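Local coordinates for protein glutathione synthetase-like effector 30 (Gpa-GSS30-apo) (Globodera pallida, PDB 5OET) that acts as an effector of a plant-parasitic nematode, probably evolved from the ATP-dependent ligase that joins glycine to gamma-glutamylcysteine, at residues A[85-96]-A[452-462]. Numbering follows the deposited sequence.
Sequences QFLPLSLYPSPF and MVIKNHFVRPN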
loop_
_atom_site.group_PDB
_atom_site.type_symbol
_atom_site.label_atom_id
_atom_site.label_comp_id
_atom_site.label_asym_id
_atom_site.label_seq_id
_atom_site.Cartn_x
_atom_site.Cartn_y
_atom_site.Cartn_z
ATOM N N GLN A 85 -7.500 7.744 2.625
ATOM C CA GLN A 85 -8.737 7.051 2.290
ATOM C C GLN A 85 -8.527 6.290 0.994
ATOM O O GLN A 85 -7.768 6.752 0.155
ATOM C CB GLN A 85 -9.893 8.049 2.128
ATOM C CG GLN A 85 -11.267 7.413 2.100
ATOM C CD GLN A 85 -11.523 6.537 3.318
ATOM O OE1 GLN A 85 -11.161 5.340 3.338
ATOM N NE2 GLN A 85 -12.152 7.122 4.345
ATOM N N PHE A 86 -9.192 5.142 0.834
ATOM C CA PHE A 86 -9.025 4.338 -0.386
ATOM C C PHE A 86 -9.794 4.978 -1.528
ATOM O O PHE A 86 -10.725 5.757 -1.298
ATOM C CB PHE A 86 -9.384 2.839 -0.217
ATOM C CG PHE A 86 -10.864 2.555 -0.080
ATOM C CD1 PHE A 86 -11.490 2.604 1.178
ATOM C CD2 PHE A 86 -11.626 2.222 -1.187
ATOM C CE1 PHE A 86 -12.844 2.357 1.302
ATOM C CE2 PHE A 86 -12.969 1.973 -1.060
ATOM C CZ PHE A 86 -13.585 2.041 0.177
ATOM N N LEU A 87 -9.371 4.661 -2.748
ATOM C CA LEU A 87 -9.954 5.239 -3.948
ATOM C C LEU A 87 -11.156 4.409 -4.378
ATOM O O LEU A 87 -11.067 3.188 -4.428
ATOM C CB LEU A 87 -8.918 5.252 -5.063
ATOM C CG LEU A 87 -7.677 6.135 -4.844
ATOM C CD1 LEU A 87 -6.648 5.907 -5.946
ATOM C CD2 LEU A 87 -8.035 7.605 -4.753
ATOM N N PRO A 88 -12.283 5.052 -4.708
ATOM C CA PRO A 88 -13.413 4.228 -5.119
ATOM C C PRO A 88 -13.111 3.390 -6.378
ATOM O O PRO A 88 -12.456 3.855 -7.301
ATOM C CB PRO A 88 -14.520 5.256 -5.368
ATOM C CG PRO A 88 -13.789 6.491 -5.727
ATOM C CD PRO A 88 -12.600 6.481 -4.811
ATOM N N LEU A 89 -13.621 2.170 -6.373
ATOM C CA LEU A 89 -13.252 1.129 -7.312
ATOM C C LEU A 89 -14.465 0.275 -7.664
ATOM O O LEU A 89 -15.443 0.192 -6.911
ATOM C CB LEU A 89 -12.167 0.249 -6.701
ATOM C CG LEU A 89 -12.482 -0.440 -5.344
ATOM C CD1 LEU A 89 -12.916 -1.883 -5.528
ATOM C CD2 LEU A 89 -11.300 -0.415 -4.382
ATOM N N SER A 90 -14.410 -0.336 -8.830
ATOM C CA SER A 90 -15.387 -1.333 -9.190
ATOM C C SER A 90 -14.875 -2.619 -8.562
ATOM O O SER A 90 -13.648 -2.813 -8.464
ATOM C CB SER A 90 -15.493 -1.470 -10.700
ATOM O OG SER A 90 -14.241 -1.834 -11.238
ATOM N N LEU A 91 -15.795 -3.479 -8.122
ATOM C CA LEU A 91 -15.414 -4.701 -7.431
ATOM C C LEU A 91 -14.722 -5.683 -8.380
ATOM O O LEU A 91 -13.739 -6.348 -8.000
ATOM C CB LEU A 91 -16.634 -5.364 -6.802
ATOM C CG LEU A 91 -16.400 -6.578 -5.882
ATOM C CD1 LEU A 91 -15.454 -6.290 -4.739
ATOM C CD2 LEU A 91 -17.713 -7.058 -5.303
ATOM N N TYR A 92 -15.235 -5.754 -9.604
ATOM C CA TYR A 92 -14.760 -6.678 -10.600
ATOM C C TYR A 92 -14.449 -5.895 -11.852
ATOM O O TYR A 92 -14.977 -4.787 -12.051
ATOM C CB TYR A 92 -15.820 -7.757 -10.882
ATOM C CG TYR A 92 -15.930 -8.787 -9.778
ATOM C CD1 TYR A 92 -14.926 -9.730 -9.591
ATOM C CD2 TYR A 92 -17.026 -8.797 -8.902
ATOM C CE1 TYR A 92 -14.997 -10.660 -8.567
ATOM C CE2 TYR A 92 -17.115 -9.738 -7.863
ATOM C CZ TYR A 92 -16.087 -10.670 -7.700
ATOM O OH TYR A 92 -16.134 -11.623 -6.701
ATOM N N PRO A 93 -13.582 -6.451 -12.708
ATOM C CA PRO A 93 -13.246 -5.731 -13.927
ATOM C C PRO A 93 -14.434 -5.729 -14.872
ATOM O O PRO A 93 -15.151 -6.715 -14.952
ATOM C CB PRO A 93 -12.043 -6.500 -14.485
ATOM C CG PRO A 93 -12.062 -7.828 -13.833
ATOM C CD PRO A 93 -12.867 -7.730 -12.582
ATOM N N SER A 94 -14.677 -4.600 -15.522
ATOM C CA SER A 94 -15.827 -4.451 -16.420
ATOM C C SER A 94 -15.457 -5.066 -17.762
ATOM O O SER A 94 -14.301 -4.961 -18.177
ATOM C CB SER A 94 -16.196 -2.977 -16.604
ATOM O OG SER A 94 -16.760 -2.434 -15.413
ATOM N N PRO A 95 -16.421 -5.721 -18.434
ATOM C CA PRO A 95 -16.108 -6.304 -19.742
ATOM C C PRO A 95 -15.884 -5.239 -20.820
ATOM O O PRO A 95 -16.494 -4.169 -20.785
ATOM C CB PRO A 95 -17.331 -7.159 -20.062
ATOM C CG PRO A 95 -18.422 -6.572 -19.245
ATOM C CD PRO A 95 -17.794 -6.031 -18.008
ATOM N N PHE A 96 -15.000 -5.544 -21.759
ATOM C CA PHE A 96 -14.609 -4.609 -22.806
ATOM C C PHE A 96 -14.178 -5.443 -24.036
ATOM O O PHE A 96 -13.477 -6.456 -23.886
ATOM C CB PHE A 96 -13.470 -3.670 -22.309
ATOM C CG PHE A 96 -13.329 -2.400 -23.122
ATOM C CD1 PHE A 96 -14.110 -1.288 -22.841
ATOM C CD2 PHE A 96 -12.435 -2.327 -24.193
ATOM C CE1 PHE A 96 -14.001 -0.131 -23.602
ATOM C CE2 PHE A 96 -12.323 -1.169 -24.960
ATOM C CZ PHE A 96 -13.106 -0.070 -24.659
ATOM N N MET A 452 -21.415 2.319 -24.474
ATOM C CA MET A 452 -21.610 0.944 -24.002
ATOM C C MET A 452 -21.903 0.949 -22.507
ATOM O O MET A 452 -21.160 1.527 -21.724
ATOM C CB MET A 452 -20.355 0.116 -24.286
ATOM C CG MET A 452 -20.435 -1.362 -23.920
ATOM S SD MET A 452 -18.851 -2.192 -23.876
ATOM C CE MET A 452 -18.131 -1.404 -22.440
ATOM N N VAL A 453 -22.990 0.298 -22.125
ATOM C CA VAL A 453 -23.430 0.222 -20.750
ATOM C C VAL A 453 -23.205 -1.211 -20.290
ATOM O O VAL A 453 -23.625 -2.164 -20.936
ATOM C CB VAL A 453 -24.918 0.619 -20.623
ATOM C CG1 VAL A 453 -25.455 0.324 -19.231
ATOM C CG2 VAL A 453 -25.090 2.093 -20.950
ATOM N N ILE A 454 -22.523 -1.357 -19.165
ATOM C CA ILE A 454 -22.287 -2.665 -18.562
ATOM C C ILE A 454 -22.718 -2.601 -17.096
ATOM O O ILE A 454 -23.018 -1.529 -16.575
ATOM C CB ILE A 454 -20.816 -3.137 -18.747
ATOM C CG1 ILE A 454 -19.811 -2.201 -18.065
ATOM C CG2 ILE A 454 -20.478 -3.270 -20.228
ATOM C CD1 ILE A 454 -19.525 -2.519 -16.611
ATOM N N LYS A 455 -22.764 -3.765 -16.457
ATOM C CA LYS A 455 -23.151 -3.914 -15.054
ATOM C C LYS A 455 -21.904 -4.225 -14.214
ATOM O O LYS A 455 -21.049 -5.018 -14.622
ATOM C CB LYS A 455 -24.170 -5.049 -14.904
ATOM C CG LYS A 455 -25.544 -4.808 -15.540
ATOM C CD LYS A 455 -26.591 -4.331 -14.526
ATOM C CE LYS A 455 -28.016 -4.808 -14.872
ATOM N NZ LYS A 455 -28.816 -3.833 -15.672
ATOM N N ASN A 456 -21.807 -3.597 -13.047
ATOM C CA ASN A 456 -20.717 -3.838 -12.117
ATOM C C ASN A 456 -21.150 -3.388 -10.726
ATOM O O ASN A 456 -22.262 -2.835 -10.554
ATOM C CB ASN A 456 -19.463 -3.077 -12.570
ATOM C CG ASN A 456 -18.172 -3.836 -12.276
ATOM O OD1 ASN A 456 -18.031 -4.434 -11.209
ATOM N ND2 ASN A 456 -17.238 -3.822 -13.212
ATOM N N HIS A 457 -20.299 -3.634 -9.738
ATOM C CA HIS A 457 -20.550 -3.194 -8.373
ATOM C C HIS A 457 -19.530 -2.131 -7.972
ATOM O O HIS A 457 -18.355 -2.246 -8.286
ATOM C CB HIS A 457 -20.465 -4.388 -7.421
ATOM C CG HIS A 457 -21.121 -5.616 -7.955
ATOM N ND1 HIS A 457 -22.484 -5.754 -8.025
ATOM C CD2 HIS A 457 -20.596 -6.752 -8.470
ATOM C CE1 HIS A 457 -22.774 -6.924 -8.566
ATOM N NE2 HIS A 457 -21.645 -7.544 -8.859
ATOM N N PHE A 458 -19.976 -1.114 -7.247
ATOM C CA PHE A 458 -19.144 0.046 -6.894
ATOM C C PHE A 458 -18.853 0.101 -5.388
ATOM O O PHE A 458 -19.770 0.118 -4.585
ATOM C CB PHE A 458 -19.889 1.318 -7.302
ATOM C CG PHE A 458 -19.789 1.671 -8.761
ATOM C CD1 PHE A 458 -19.293 0.787 -9.723
ATOM C CD2 PHE A 458 -20.234 2.943 -9.180
ATOM C CE1 PHE A 458 -19.214 1.182 -11.059
ATOM C CE2 PHE A 458 -20.152 3.330 -10.512
ATOM C CZ PHE A 458 -19.642 2.445 -11.455
ATOM N N VAL A 459 -17.582 0.150 -5.018
ATOM C CA VAL A 459 -17.171 0.126 -3.618
ATOM C C VAL A 459 -16.654 1.497 -3.227
ATOM O O VAL A 459 -15.690 1.963 -3.806
ATOM C CB VAL A 459 -16.048 -0.895 -3.421
ATOM C CG1 VAL A 459 -15.668 -1.010 -1.949
ATOM C CG2 VAL A 459 -16.488 -2.223 -3.991
ATOM N N ARG A 460 -17.291 2.130 -2.245
ATOM C CA ARG A 460 -16.938 3.475 -1.824
ATOM C C ARG A 460 -16.626 3.504 -0.344
ATOM O O ARG A 460 -17.200 2.729 0.411
ATOM C CB ARG A 460 -18.075 4.436 -2.082
ATOM C CG ARG A 460 -18.033 5.049 -3.465
ATOM C CD ARG A 460 -19.308 5.836 -3.755
ATOM N NE ARG A 460 -20.188 5.168 -4.733
ATOM C CZ ARG A 460 -21.467 5.490 -4.982
ATOM N NH1 ARG A 460 -22.079 6.485 -4.326
ATOM N NH2 ARG A 460 -22.144 4.809 -5.913
ATOM N N PRO A 461 -15.733 4.429 0.072
ATOM C CA PRO A 461 -15.430 4.741 1.473
ATOM C C PRO A 461 -16.645 5.050 2.357
ATOM O O PRO A 461 -17.470 5.873 1.994
ATOM C CB PRO A 461 -14.579 5.998 1.359
ATOM C CG PRO A 461 -13.912 5.887 0.033
ATOM C CD PRO A 461 -14.850 5.165 -0.858
ATOM N N ASN A 462 -16.735 4.372 3.501
ATOM C CA ASN A 462 -17.758 4.630 4.542
ATOM C C ASN A 462 -19.227 4.540 4.081
ATOM O O ASN A 462 -20.090 5.203 4.646
ATOM C CB ASN A 462 -17.462 5.973 5.243
ATOM C CG ASN A 462 -16.087 5.991 5.898
ATOM O OD1 ASN A 462 -15.908 5.480 7.020
ATOM N ND2 ASN A 462 -15.099 6.555 5.194
#
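Phe86 lays one ring face over Pro461, whose CG sits 4.0 Å from the ring centroid and 16° off the ring normal, a CH-pi contact. Proline suits the place because its rigid ring carries CH groups slightly polarised by the adjacent nitrogen, which favours them over an aromatic face. With its own CG between the backbone N and the carbonyl carbon (chi1 72°), the Phe86 ring reaches across to the 452-462 segment, where CE2 also approaches Val459 CG1 at 4.1 Å. Next along, Leu89 and Val459 form an antiparallel hydrogen-bonded pair: Val459 N donates to Leu89 O at 2.9 Å, almost straight, and the return bond is weak. Their branched side chains run side by side on one face of the sheet, Leu89 CD1 lying 3.9 Å from Val459 CB. Ser90 and Phe458, a non-hydrogen-bonded pair, occupy the other face, and Leu91 N bonds His457 O at 2.8 Å.

Where the 85-96 segment turns away after Leu91, the short amide of Asn456 takes over from the backbone pairing. Its ND2 donates to Tyr92 O at 2.7 Å, from above the carbonyl plane, and to Ser94 OG at 2.6 Å; both acceptors lie near the amide plane, which fixes the rotation of the group. OD1 accepts the backbone N-H of His457 on an in-plane lone pair, so one side chain ties the bend to its own strand. Ser94 OG is also hydrogen-bonded to Asp520. Farther on, Ile454 CG2 packs against Pro95 CG, and the flexible Met452 brings CE to Phe96 CD1.

Strand 454-459 is thus held between strands 83-90 and 469-484 in the large mixed sheet, with helix 44-59 against Phe86, Leu91 and Val459, and helix 196-210 against Leu89 and Leu91.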